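Local coordinates for glycerol-3-phosphate dehydrogenase [NAD(+)] 1 (Saccharomyces cerevisiae, PDB 4FGW), which catalyses the NAD-dependent interconversion of dihydroxyacetone phosphate and sn-glycerol 3-phosphate, supporting the glycerol production that protects yeast cells during hyperosmotic stress, at residues A[149-154]-A[162-167]; A[121-126]-A[170-175]; A[195-200]-A[236-241]; A[281-286]-A[349-354]; A[217-222]-A[229-234]. All blocks are in the same frame, centred on the assembly; numbering follows the deposited sequence.

How the interactions relate
From the N terminus, interaction 2 closes the first loop, from strand 120-123 to the end of helix 164-172. Interaction 1 lies wholly within that loop and joins the loop after strand 146-149 to the start of the same helix. Interaction 3 then spans from strand 194-199 to helix 235-257, and it encloses interaction 5, in which helix 215-222 covers strand 227-232, the neighbour of 194-199 in the sheet. Interaction 4 follows separately, between helices 261-283 and 340-354. No two loops cross. Interactions 1, 2 and 5 lie within the nucleotide-binding half, interaction 3 joins its sheet to the first helix of the C-terminal half, and interaction 4 lies within that helical half.

Interaction 1 of 5, residues A[149-154]-A[162-167]; sequences SCLKGF and QLLSSY
Gln162 meets Phe154 through its backbone: the carbonyl O of Gln162 lies 3.6 Å from Phe154 CB, at the edge of the phenyl ring and near its plane. Phe154 CG sits between its own backbone N and carbonyl carbon (chi1 72°), which brings this ring edge to the Gln162 carbonyl. At Leu163, the N-cap of helix 164-172, the side chain starts away from 149-154, but the CD2 methyl comes back to 4.1 Å from Phe154 CB. Leu164 carries the largest share of the contact. Its CD1 packs 3.8 Å from Leu151 CB and also lies 4.1 Å from Gly153 O, so one methyl bridges a side chain and the backbone of the loop. A water ties the same two stretches together: it donates to Gly153 O at 2.6 Å and accepts from Leu164 N at 2.8 Å, satisfying an amide in the first turn of the helix. Ser165 CB then approaches Ser149 CB at 4.4 Å, while Ser149 OG accepts a weak hydrogen bond from Leu151 N within the loop. Lys152 points away from the helix, and its NZ bonds to Gly181 O and forms a salt bridge with Asp301. The arrangement is that of a loop leaving the C-terminal end of a Rossmann-type strand, here presenting Lys152, which probably binds the substrate.

Interaction 2 of 5, residues A[121-126]-A[170-175]; sequences IVFNIP and EELGIQ
Phe123 and Leu172 come from opposite directions, the phenylalanine from strand 120-123 and the leucine from the last turn of helix 164-172. The nearest pair is Phe123 CZ and Leu172 CD1, 3.8 Å apart, with the methyl oblique to the ring. Ile174 comes in differently: its CD1 lies close to the ring plane, beside the edge, 4.3 Å from Phe123 CE1. A third aliphatic group belongs to the strand itself, for Ile121 CG2 stands 3.5 Å above one face of the Phe123 ring, offset toward the rim. The ring reaches across because CG lies anti to the carbonyl carbon (chi1 -68°). This is the packing of a helix on one side of a Rossmann-type sheet: strand 120-123 is flanked by strands 35-40 and 146-149, and Ile133 and Leu137 of helix 130-137 also touch Phe123. The chain leaves helical geometry at Gly173, whose phi is positive (77°), and the residues before and after it, Leu172 and Ile174, both send their CB toward the strand. The Ile174 carbonyl O accepts a hydrogen bond from Thr169 OG1.

Interaction 3 of 5, residues A[195-200]-A[236-241]; sequences ETTVAY and AGISIC
Helix 235-257 packs on the Rossmann-type sheet here, through Ile238 set against Ala199 and Thr197 of strand 194-199, and the contact joins the nucleotide-binding half to the helical C-terminal half. Lys245, probably the proton acceptor, lies farther along the same helix. Ala199 and Thr197 are two residues apart in the strand, so both direct their CB to the face that the helix covers, whereas Val198 between them points away. Within 236-241, Ile238 is the side chain that meets the strand, and all three touching residues are buried. Its branches divide the work: CG2 lies 3.8 Å from Ala199 CB, and CD1 lies between the two strand residues. The first torsion of Ile238, chi1 104°, is far from a staggered value, which hints at local strain or an imprecisely placed side chain. Ala178 of the adjacent strand 175-180 also touches Ile238. The hydroxyl of Thr197 is taken up elsewhere, as OG1 is hydrogen-bonded to Ala297 N. At the far end of the strand, Glu195 forms a salt bridge with Arg270 of the second subunit. Within the contact, Ile238 CD1 makes the closest approach, 3.7 Å to Ala199 CB, and the same methyl stands 3.9 Å from the backbone O of Thr197 and 4.5 Å from Thr197 CB.

Interaction 4 of 5, residues A[281-286]-A[349-354]; sequences QMFFPE and EWLETC
An edge-to-face aromatic pair, Trp350 on Phe283, joins the end of helix 261-283 to the last turns of helix 340-354, far from the probable cofactor and substrate residues. The edge of the indole is turned toward the phenyl face: the centroids of the Phe283 ring and the five-membered ring of Trp350 are 4.3 Å apart, with the planes at 56°. Trp350 NE1 is the atom over the centre of the Phe283 ring, 3.3 Å above its plane, and the six-membered side follows with Trp350 CZ2 3.6 Å from Phe283 CD2. The two side chains slide past each other in opposite directions, and the tryptophan reaches over because its CG is trans to the backbone N (chi1 173°). On the other face of the phenyl ring, Met282 CG stands 4.0 Å above the plane. Both helices belong to the all-helical C-terminal domain, of the type related to 6-phosphogluconate dehydrogenase, and Val161 of the small hairpin strand 160-162 touches both aromatic residues. With an alanine in place of Phe283 the helices would probably be left with a gap between them, the Trp350 edge losing its ring face and the Leu351 methyl and Cys354 sulfur their aromatic partner. Leu351 crosses Phe283 at about a right angle, its CD2 3.8 Å from Phe283 CZ. Cys354 adds an oblique sulfur-aromatic contact, SG lying 3.5 Å from Phe283 CE2, and the same sulfur is 3.4 Å above the Trp350 plane toward the rim.

Interaction 5 of 5, residues A[217-222]-A[229-234]; sequences VLKALF and VSVIED
Lys219 reaches from helix 215-222 across strand 227-232, passing Val231 and ending at the carbonyl of Val229. Its CB rests 3.8 Å from Val231 CG2, and a turn about the CB-CG bond (chi2 86°) directs CD and the tip toward that carbonyl. CD keeps a looser hold on Val231 CG2 at 4.1 Å and already lies 3.4 Å from Val229 O. CE continues at 3.3 Å from that oxygen. At the tip, NZ donates a 2.8 Å hydrogen bond to Val229 O, approaching almost in line with the C=O bond (angle 170°). Since Ser230 and Ile232 supply the backbone bonds to strand 194-199, the Val229 carbonyl faces the outer side of this edge strand, where the lysine meets it. A methionine in place of Lys219 would probably keep some of the packing on Val231 but leave Val229 O without this donor. NZ also has a long, weak ion pair with Glu385 of the second subunit. Apolar contacts complete the interface: Leu218 CB lies 4.1 Å from Val231 CG1, and Phe222 CB lies 3.7 Å from Val229 CG2. In the beta-alpha-beta unit 194-199, 215-222, 227-232, the helix covers the sheet running nearly antiparallel to the last strand, at 156° and 8.3 Å between short axes, with Phe222 also touching Val198 and with Val217, Ala220 and Leu221 touching Phe64 of strand 64-65.

Interaction 1 of 5, residues A[149-154]-A[162-167]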
# COMPACT_ATOMS: atom_id res chain seq x y z
N SER A 149 -5.53 12.88 20.90
CA SER A 149 -6.83 12.33 20.51
C SER A 149 -6.61 11.02 19.74
O SER A 149 -5.88 11.01 18.76
CB SER A 149 -7.60 13.33 19.65
OG SER A 149 -8.78 12.76 19.10
N CYS A 150 -7.25 9.94 20.21
CA CYS A 150 -7.23 8.61 19.58
C CYS A 150 -8.51 8.43 18.72
O CYS A 150 -8.83 7.32 18.30
CB CYS A 150 -7.13 7.52 20.65
SG CYS A 150 -5.65 7.61 21.67
N LEU A 151 -9.25 9.51 18.51
CA LEU A 151 -10.49 9.48 17.73
C LEU A 151 -10.12 9.49 16.24
O LEU A 151 -9.55 10.47 15.74
CB LEU A 151 -11.42 10.65 18.12
CG LEU A 151 -12.14 10.54 19.48
CD1 LEU A 151 -11.18 10.70 20.68
CD2 LEU A 151 -13.25 11.58 19.61
N LYS A 152 -10.44 8.42 15.55
CA LYS A 152 -10.10 8.29 14.17
C LYS A 152 -10.95 9.11 13.25
O LYS A 152 -12.12 9.26 13.45
CB LYS A 152 -10.21 6.84 13.74
CG LYS A 152 -8.94 6.10 13.86
CD LYS A 152 -9.06 4.79 13.18
CE LYS A 152 -7.94 4.52 12.24
NZ LYS A 152 -7.14 3.43 12.74
N GLY A 153 -10.33 9.62 12.21
CA GLY A 153 -11.00 10.43 11.22
C GLY A 153 -11.04 11.91 11.56
O GLY A 153 -10.27 12.39 12.40
N PHE A 154 -11.94 12.62 10.88
CA PHE A 154 -12.15 14.06 11.03
C PHE A 154 -13.60 14.39 10.64
O PHE A 154 -14.31 13.52 10.13
CB PHE A 154 -11.13 14.85 10.16
CG PHE A 154 -11.37 14.79 8.66
CD1 PHE A 154 -11.79 15.92 7.97
CD2 PHE A 154 -11.15 13.62 7.95
CE1 PHE A 154 -12.00 15.87 6.59
CE2 PHE A 154 -11.37 13.57 6.57
CZ PHE A 154 -11.81 14.69 5.90
N GLN A 162 -13.16 19.84 9.59
CA GLN A 162 -12.57 20.11 10.91
C GLN A 162 -11.97 18.87 11.55
O GLN A 162 -12.59 17.81 11.56
CB GLN A 162 -13.57 20.78 11.87
CG GLN A 162 -12.91 21.30 13.15
CD GLN A 162 -13.87 21.94 14.11
OE1 GLN A 162 -13.93 23.17 14.22
NE2 GLN A 162 -14.60 21.12 14.86
N LEU A 163 -10.76 19.03 12.10
CA LEU A 163 -10.07 17.99 12.85
C LEU A 163 -10.70 17.93 14.25
O LEU A 163 -11.02 18.97 14.82
CB LEU A 163 -8.56 18.28 12.94
CG LEU A 163 -7.79 18.50 11.62
CD1 LEU A 163 -6.37 18.95 11.89
CD2 LEU A 163 -7.80 17.26 10.73
N LEU A 164 -10.87 16.75 14.81
CA LEU A 164 -11.47 16.60 16.13
C LEU A 164 -10.54 16.98 17.26
O LEU A 164 -10.97 17.25 18.36
CB LEU A 164 -11.93 15.17 16.34
CG LEU A 164 -12.63 14.47 15.19
CD1 LEU A 164 -12.87 13.05 15.55
CD2 LEU A 164 -13.91 15.11 14.87
N SER A 165 -9.26 16.94 17.00
CA SER A 165 -8.22 17.47 17.88
C SER A 165 -8.33 19.02 17.95
O SER A 165 -8.15 19.60 19.03
CB SER A 165 -6.84 17.05 17.39
OG SER A 165 -6.68 17.23 15.99
N SER A 166 -8.69 19.67 16.81
CA SER A 166 -8.89 21.12 16.75
C SER A 166 -10.13 21.52 17.54
O SER A 166 -10.14 22.60 18.13
CB SER A 166 -8.99 21.61 15.31
OG SER A 166 -7.76 21.50 14.62
N TYR A 167 -11.18 20.65 17.55
CA TYR A 167 -12.41 20.88 18.31
C TYR A 167 -12.05 20.90 19.79
O TYR A 167 -12.49 21.81 20.50
CB TYR A 167 -13.47 19.78 18.00
CG TYR A 167 -14.76 19.93 18.78
CD1 TYR A 167 -15.75 20.82 18.36
CD2 TYR A 167 -15.01 19.18 19.92
CE1 TYR A 167 -16.94 20.97 19.07
CE2 TYR A 167 -16.20 19.31 20.64
CZ TYR A 167 -17.17 20.20 20.20
OH TYR A 167 -18.34 20.34 20.91
O HOH W 1 -9.58 14.73 13.27

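Interaction 2 of 5, residues A[121-126]-A[170-175]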
# COMPACT_ATOMS: atom_id res chain seq x y z
N ILE A 121 -3.53 14.43 28.73
CA ILE A 121 -4.86 13.82 28.56
C ILE A 121 -4.88 13.04 27.25
O ILE A 121 -4.55 13.59 26.19
CB ILE A 121 -6.06 14.81 28.68
CG1 ILE A 121 -6.11 15.49 30.06
CG2 ILE A 121 -7.39 14.07 28.41
CD1 ILE A 121 -7.12 16.65 30.20
N VAL A 122 -5.26 11.75 27.32
CA VAL A 122 -5.37 10.89 26.15
C VAL A 122 -6.88 10.70 25.93
O VAL A 122 -7.54 10.06 26.75
CB VAL A 122 -4.61 9.55 26.30
CG1 VAL A 122 -4.72 8.70 25.04
CG2 VAL A 122 -3.14 9.79 26.65
N PHE A 123 -7.45 11.34 24.89
CA PHE A 123 -8.89 11.22 24.61
C PHE A 123 -9.12 9.98 23.78
O PHE A 123 -8.51 9.82 22.72
CB PHE A 123 -9.43 12.45 23.88
CG PHE A 123 -9.45 13.70 24.72
CD1 PHE A 123 -8.40 14.61 24.66
CD2 PHE A 123 -10.53 13.99 25.55
CE1 PHE A 123 -8.43 15.78 25.43
CE2 PHE A 123 -10.55 15.15 26.32
CZ PHE A 123 -9.51 16.05 26.24
N ASN A 124 -9.96 9.08 24.28
CA ASN A 124 -10.28 7.83 23.60
C ASN A 124 -11.73 7.40 23.85
O ASN A 124 -12.01 6.36 24.45
CB ASN A 124 -9.25 6.74 23.95
CG ASN A 124 -9.12 5.66 22.92
OD1 ASN A 124 -8.06 5.04 22.79
ND2 ASN A 124 -10.17 5.41 22.15
N ILE A 125 -12.67 8.16 23.28
CA ILE A 125 -14.10 7.89 23.39
C ILE A 125 -14.73 8.00 22.02
O ILE A 125 -14.14 8.60 21.16
CB ILE A 125 -14.84 8.93 24.28
CG1 ILE A 125 -14.90 10.28 23.60
CG2 ILE A 125 -14.22 9.07 25.62
CD1 ILE A 125 -13.96 11.23 24.15
N PRO A 126 -15.92 7.45 21.82
CA PRO A 126 -16.54 7.56 20.49
C PRO A 126 -16.88 9.02 20.17
O PRO A 126 -17.18 9.82 21.06
CB PRO A 126 -17.82 6.70 20.61
CG PRO A 126 -17.66 5.91 21.85
CD PRO A 126 -16.80 6.72 22.76
N GLU A 170 -10.15 24.16 20.51
CA GLU A 170 -11.04 25.31 20.55
C GLU A 170 -12.08 25.29 21.68
O GLU A 170 -12.56 26.36 22.07
CB GLU A 170 -11.61 25.68 19.16
CG GLU A 170 -12.70 24.78 18.61
CD GLU A 170 -13.63 25.49 17.65
OE1 GLU A 170 -13.66 25.11 16.45
OE2 GLU A 170 -14.32 26.44 18.08
N GLU A 171 -12.39 24.10 22.24
CA GLU A 171 -13.33 23.96 23.36
C GLU A 171 -12.62 23.96 24.72
O GLU A 171 -13.23 24.33 25.71
CB GLU A 171 -14.20 22.69 23.23
CG GLU A 171 -15.18 22.67 22.07
CD GLU A 171 -16.25 23.74 22.03
OE1 GLU A 171 -16.30 24.48 21.02
OE2 GLU A 171 -17.05 23.83 22.98
N LEU A 172 -11.35 23.53 24.78
CA LEU A 172 -10.62 23.45 26.05
C LEU A 172 -9.43 24.40 26.21
O LEU A 172 -9.01 24.66 27.35
CB LEU A 172 -10.23 21.98 26.37
CG LEU A 172 -11.38 20.95 26.41
CD1 LEU A 172 -10.85 19.55 26.53
CD2 LEU A 172 -12.35 21.24 27.56
N GLY A 173 -8.91 24.91 25.10
CA GLY A 173 -7.76 25.83 25.10
C GLY A 173 -6.43 25.13 25.30
O GLY A 173 -5.43 25.76 25.64
N ILE A 174 -6.41 23.81 25.09
CA ILE A 174 -5.22 22.97 25.28
C ILE A 174 -4.66 22.47 23.96
O ILE A 174 -5.44 22.20 23.04
CB ILE A 174 -5.51 21.82 26.29
CG1 ILE A 174 -6.61 20.83 25.79
CG2 ILE A 174 -5.84 22.40 27.69
CD1 ILE A 174 -6.82 19.58 26.64
N GLN A 175 -3.32 22.33 23.86
CA GLN A 175 -2.66 21.78 22.65
C GLN A 175 -3.08 20.32 22.50
O GLN A 175 -3.16 19.61 23.51
CB GLN A 175 -1.13 21.92 22.72
CG GLN A 175 -0.41 21.68 21.38
CD GLN A 175 -0.52 22.80 20.36
OE1 GLN A 175 -1.08 23.88 20.61
NE2 GLN A 175 0.08 22.58 19.20

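Interaction 3 of 5, residues A[195-200]-A[236-241]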
# COMPACT_ATOMS: atom_id res chain seq x y z
N GLU A 195 1.54 -1.34 14.55
CA GLU A 195 2.16 -0.03 14.65
C GLU A 195 1.10 1.05 14.80
O GLU A 195 -0.09 0.83 14.53
CB GLU A 195 2.99 0.28 13.40
CG GLU A 195 4.14 -0.67 13.10
CD GLU A 195 4.94 -0.28 11.87
OE1 GLU A 195 6.18 -0.27 11.96
OE2 GLU A 195 4.32 0.03 10.83
N THR A 196 1.56 2.26 15.17
CA THR A 196 0.76 3.47 15.22
C THR A 196 1.62 4.69 14.96
O THR A 196 2.83 4.68 15.23
CB THR A 196 -0.12 3.60 16.49
OG1 THR A 196 -1.27 4.37 16.15
CG2 THR A 196 0.60 4.26 17.67
N THR A 197 0.97 5.75 14.46
CA THR A 197 1.58 7.06 14.29
C THR A 197 0.99 7.94 15.39
O THR A 197 -0.21 7.83 15.70
CB THR A 197 1.26 7.68 12.92
OG1 THR A 197 1.22 6.69 11.90
CG2 THR A 197 2.23 8.79 12.56
N VAL A 198 1.84 8.76 16.00
CA VAL A 198 1.47 9.78 16.97
C VAL A 198 1.92 11.10 16.34
O VAL A 198 3.09 11.24 15.98
CB VAL A 198 2.05 9.58 18.40
CG1 VAL A 198 1.62 10.72 19.33
CG2 VAL A 198 1.62 8.24 18.98
N ALA A 199 0.98 12.03 16.14
CA ALA A 199 1.27 13.34 15.56
C ALA A 199 0.99 14.44 16.56
O ALA A 199 -0.04 14.41 17.23
CB ALA A 199 0.49 13.56 14.29
N TYR A 200 1.91 15.40 16.68
CA TYR A 200 1.79 16.51 17.62
C TYR A 200 2.68 17.67 17.18
O TYR A 200 3.88 17.48 16.95
CB TYR A 200 2.17 16.04 19.04
CG TYR A 200 2.09 17.07 20.14
CD1 TYR A 200 0.89 17.31 20.80
CD2 TYR A 200 3.23 17.73 20.58
CE1 TYR A 200 0.82 18.23 21.85
CE2 TYR A 200 3.17 18.66 21.62
CZ TYR A 200 1.96 18.90 22.25
OH TYR A 200 1.90 19.82 23.28
N ALA A 236 -2.90 16.87 10.83
CA ALA A 236 -3.90 16.87 9.75
C ALA A 236 -3.83 15.59 8.88
O ALA A 236 -4.86 14.94 8.69
CB ALA A 236 -3.75 18.11 8.90
N GLY A 237 -2.62 15.24 8.40
CA GLY A 237 -2.37 14.07 7.56
C GLY A 237 -2.84 12.75 8.14
O GLY A 237 -3.62 12.04 7.50
N ILE A 238 -2.46 12.47 9.37
CA ILE A 238 -2.88 11.24 10.00
C ILE A 238 -4.38 11.14 10.27
O ILE A 238 -4.92 10.06 10.26
CB ILE A 238 -2.01 10.93 11.21
CG1 ILE A 238 -2.68 11.22 12.53
CG2 ILE A 238 -0.81 11.76 11.15
CD1 ILE A 238 -1.88 10.75 13.69
N SER A 239 -5.03 12.27 10.45
CA SER A 239 -6.48 12.38 10.66
C SER A 239 -7.36 12.13 9.45
O SER A 239 -8.38 11.45 9.57
CB SER A 239 -6.83 13.72 11.29
OG SER A 239 -6.02 13.97 12.43
N ILE A 240 -7.01 12.71 8.29
CA ILE A 240 -7.82 12.55 7.09
C ILE A 240 -7.84 11.13 6.53
O ILE A 240 -8.88 10.69 6.03
CB ILE A 240 -7.63 13.68 6.04
CG1 ILE A 240 -6.30 13.57 5.31
CG2 ILE A 240 -7.86 15.08 6.64
CD1 ILE A 240 -6.50 13.49 3.90
N CYS A 241 -6.72 10.40 6.68
CA CYS A 241 -6.54 9.01 6.28
C CYS A 241 -7.56 8.10 6.97
O CYS A 241 -8.17 7.29 6.29
CB CYS A 241 -5.11 8.55 6.58
SG CYS A 241 -3.83 9.37 5.61

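Interaction 4 of 5, residues A[281-286]-A[349-354]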
# COMPACT_ATOMS: atom_id res chain seq x y z
N GLN A 281 -3.66 17.92 1.12
CA GLN A 281 -2.91 19.10 0.70
C GLN A 281 -3.77 20.24 0.16
O GLN A 281 -3.33 21.39 0.19
CB GLN A 281 -1.81 18.71 -0.28
CG GLN A 281 -0.82 17.73 0.33
CD GLN A 281 0.41 17.61 -0.50
OE1 GLN A 281 0.36 17.23 -1.68
NE2 GLN A 281 1.54 17.95 0.10
N MET A 282 -4.97 19.92 -0.33
CA MET A 282 -5.92 20.91 -0.85
C MET A 282 -6.63 21.63 0.31
O MET A 282 -6.78 22.85 0.26
CB MET A 282 -6.96 20.23 -1.76
CG MET A 282 -7.80 21.18 -2.57
SD MET A 282 -9.01 20.33 -3.62
CE MET A 282 -7.94 19.68 -4.92
N PHE A 283 -7.06 20.87 1.34
CA PHE A 283 -7.81 21.39 2.48
C PHE A 283 -7.03 21.58 3.78
O PHE A 283 -7.48 22.33 4.65
CB PHE A 283 -9.09 20.57 2.69
CG PHE A 283 -9.95 20.51 1.45
CD1 PHE A 283 -10.03 19.35 0.69
CD2 PHE A 283 -10.61 21.64 0.99
CE1 PHE A 283 -10.79 19.31 -0.48
CE2 PHE A 283 -11.36 21.60 -0.18
CZ PHE A 283 -11.46 20.44 -0.91
N PHE A 284 -5.83 21.02 3.87
CA PHE A 284 -4.95 21.25 5.02
C PHE A 284 -3.50 21.45 4.59
O PHE A 284 -2.58 20.91 5.16
CB PHE A 284 -5.02 20.09 5.99
CG PHE A 284 -6.37 19.86 6.56
CD1 PHE A 284 -6.66 20.24 7.85
CD2 PHE A 284 -7.35 19.24 5.83
CE1 PHE A 284 -7.89 20.03 8.38
CE2 PHE A 284 -8.57 19.03 6.36
CZ PHE A 284 -8.85 19.42 7.64
N PRO A 285 -3.32 22.24 3.56
CA PRO A 285 -2.03 22.51 2.94
C PRO A 285 -0.80 22.45 3.82
O PRO A 285 0.27 22.41 3.26
CB PRO A 285 -2.20 23.93 2.41
CG PRO A 285 -3.66 24.23 2.51
CD PRO A 285 -4.12 23.46 3.67
N GLU A 286 -0.91 22.48 5.13
CA GLU A 286 0.29 22.33 5.92
C GLU A 286 0.62 20.85 6.09
O GLU A 286 1.46 20.46 6.89
CB GLU A 286 0.13 23.00 7.27
CG GLU A 286 0.02 24.50 7.18
CD GLU A 286 1.35 25.17 6.99
OE1 GLU A 286 1.91 25.66 7.99
OE2 GLU A 286 1.84 25.23 5.85
N GLU A 349 -20.51 16.23 -0.60
CA GLU A 349 -21.19 17.47 -0.19
C GLU A 349 -20.18 18.60 -0.01
O GLU A 349 -20.41 19.69 -0.52
CB GLU A 349 -22.02 17.25 1.08
CG GLU A 349 -23.37 16.60 0.80
CD GLU A 349 -24.04 15.90 1.97
OE1 GLU A 349 -23.52 15.96 3.11
OE2 GLU A 349 -25.10 15.27 1.74
N TRP A 350 -19.05 18.33 0.66
CA TRP A 350 -17.96 19.28 0.87
C TRP A 350 -17.36 19.73 -0.46
O TRP A 350 -17.13 20.92 -0.65
CB TRP A 350 -16.87 18.67 1.78
CG TRP A 350 -15.62 19.50 1.94
CD1 TRP A 350 -14.34 19.07 1.79
CD2 TRP A 350 -15.54 20.89 2.29
NE1 TRP A 350 -13.46 20.10 2.03
CE2 TRP A 350 -14.17 21.23 2.34
CE3 TRP A 350 -16.49 21.90 2.54
CZ2 TRP A 350 -13.72 22.52 2.66
CZ3 TRP A 350 -16.05 23.18 2.83
CH2 TRP A 350 -14.68 23.47 2.91
N LEU A 351 -17.14 18.77 -1.38
CA LEU A 351 -16.58 19.02 -2.71
C LEU A 351 -17.51 19.81 -3.61
O LEU A 351 -17.03 20.59 -4.43
CB LEU A 351 -16.09 17.73 -3.38
CG LEU A 351 -14.89 17.05 -2.73
CD1 LEU A 351 -14.64 15.68 -3.35
CD2 LEU A 351 -13.64 17.93 -2.79
N GLU A 352 -18.84 19.63 -3.46
CA GLU A 352 -19.86 20.38 -4.20
C GLU A 352 -19.84 21.85 -3.79
O GLU A 352 -19.91 22.72 -4.66
CB GLU A 352 -21.27 19.79 -4.02
CG GLU A 352 -21.58 18.67 -5.01
CD GLU A 352 -23.01 18.15 -5.04
OE1 GLU A 352 -23.36 17.47 -6.04
OE2 GLU A 352 -23.76 18.37 -4.07
N THR A 353 -19.68 22.13 -2.47
CA THR A 353 -19.61 23.51 -1.94
C THR A 353 -18.28 24.20 -2.27
O THR A 353 -18.20 25.43 -2.26
CB THR A 353 -20.06 23.61 -0.47
OG1 THR A 353 -19.03 23.17 0.40
CG2 THR A 353 -21.36 22.87 -0.19
N CYS A 354 -17.24 23.40 -2.59
CA CYS A 354 -15.90 23.85 -2.98
C CYS A 354 -15.77 23.99 -4.50
O CYS A 354 -14.95 24.78 -4.98
CB CYS A 354 -14.85 22.89 -2.44
SG CYS A 354 -14.51 23.07 -0.67

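Interaction 5 of 5, residues A[217-222]-A[229-234]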
# COMPACT_ATOMS: atom_id res chain seq x y z
N VAL A 217 8.95 12.45 24.72
CA VAL A 217 7.99 12.12 25.77
C VAL A 217 6.86 11.26 25.18
O VAL A 217 6.51 10.22 25.76
CB VAL A 217 7.49 13.40 26.51
CG1 VAL A 217 6.24 13.13 27.34
CG2 VAL A 217 8.59 13.99 27.39
N LEU A 218 6.34 11.65 24.00
CA LEU A 218 5.27 10.94 23.28
C LEU A 218 5.72 9.58 22.77
O LEU A 218 4.91 8.65 22.77
CB LEU A 218 4.69 11.79 22.14
CG LEU A 218 3.92 13.05 22.56
CD1 LEU A 218 3.63 13.91 21.38
CD2 LEU A 218 2.63 12.71 23.31
N LYS A 219 6.99 9.45 22.36
CA LYS A 219 7.58 8.18 21.92
C LYS A 219 7.67 7.24 23.12
O LYS A 219 7.26 6.09 23.00
CB LYS A 219 8.98 8.39 21.29
CG LYS A 219 9.68 7.11 20.81
CD LYS A 219 9.29 6.68 19.40
CE LYS A 219 10.14 5.52 18.93
NZ LYS A 219 10.20 5.45 17.44
N ALA A 220 8.15 7.74 24.26
CA ALA A 220 8.28 6.98 25.50
C ALA A 220 6.91 6.60 26.09
O ALA A 220 6.79 5.52 26.67
CB ALA A 220 9.08 7.78 26.52
N LEU A 221 5.89 7.47 25.91
CA LEU A 221 4.54 7.25 26.43
C LEU A 221 3.77 6.14 25.73
O LEU A 221 3.06 5.38 26.39
CB LEU A 221 3.73 8.58 26.40
CG LEU A 221 2.32 8.59 27.02
CD1 LEU A 221 2.37 8.29 28.51
CD2 LEU A 221 1.65 9.91 26.78
N PHE A 222 3.90 6.04 24.40
CA PHE A 222 3.13 5.06 23.63
C PHE A 222 3.89 3.85 23.10
O PHE A 222 3.27 2.80 22.91
CB PHE A 222 2.34 5.77 22.52
CG PHE A 222 1.38 6.83 22.99
CD1 PHE A 222 0.17 6.48 23.60
CD2 PHE A 222 1.66 8.18 22.82
CE1 PHE A 222 -0.73 7.46 24.02
CE2 PHE A 222 0.76 9.16 23.25
CZ PHE A 222 -0.42 8.79 23.85
N VAL A 229 5.77 2.77 17.64
CA VAL A 229 5.31 4.15 17.55
C VAL A 229 6.26 5.02 16.76
O VAL A 229 7.47 5.01 17.00
CB VAL A 229 4.98 4.73 18.97
CG1 VAL A 229 4.77 6.24 18.95
CG2 VAL A 229 3.75 4.04 19.57
N SER A 230 5.71 5.78 15.80
CA SER A 230 6.44 6.78 15.03
C SER A 230 5.80 8.12 15.38
O SER A 230 4.59 8.28 15.24
CB SER A 230 6.32 6.49 13.53
OG SER A 230 6.81 7.59 12.78
N VAL A 231 6.60 9.06 15.89
CA VAL A 231 6.13 10.39 16.29
C VAL A 231 6.48 11.44 15.24
O VAL A 231 7.65 11.60 14.87
CB VAL A 231 6.57 10.82 17.72
CG1 VAL A 231 5.72 11.99 18.22
CG2 VAL A 231 6.49 9.66 18.70
N ILE A 232 5.45 12.15 14.75
CA ILE A 232 5.58 13.20 13.73
C ILE A 232 4.84 14.47 14.16
O ILE A 232 4.29 14.52 15.26
CB ILE A 232 5.14 12.69 12.32
CG1 ILE A 232 3.65 12.27 12.29
CG2 ILE A 232 6.07 11.58 11.80
CD1 ILE A 232 2.98 12.31 10.93
N GLU A 233 4.82 15.49 13.29
CA GLU A 233 4.15 16.77 13.53
C GLU A 233 2.77 16.83 12.87
O GLU A 233 1.83 17.36 13.47
CB GLU A 233 5.00 17.94 13.01
CG GLU A 233 6.16 18.32 13.91
CD GLU A 233 6.38 19.81 14.01
OE1 GLU A 233 7.24 20.33 13.26
OE2 GLU A 233 5.70 20.47 14.83
N ASP A 234 2.66 16.30 11.64
CA ASP A 234 1.46 16.34 10.80
C ASP A 234 0.20 15.69 11.39
O ASP A 234 -0.15 14.55 11.06
CB ASP A 234 1.80 15.87 9.37
CG ASP A 234 0.75 16.15 8.30
OD1 ASP A 234 -0.23 16.86 8.60
OD2 ASP A 234 0.91 15.65 7.17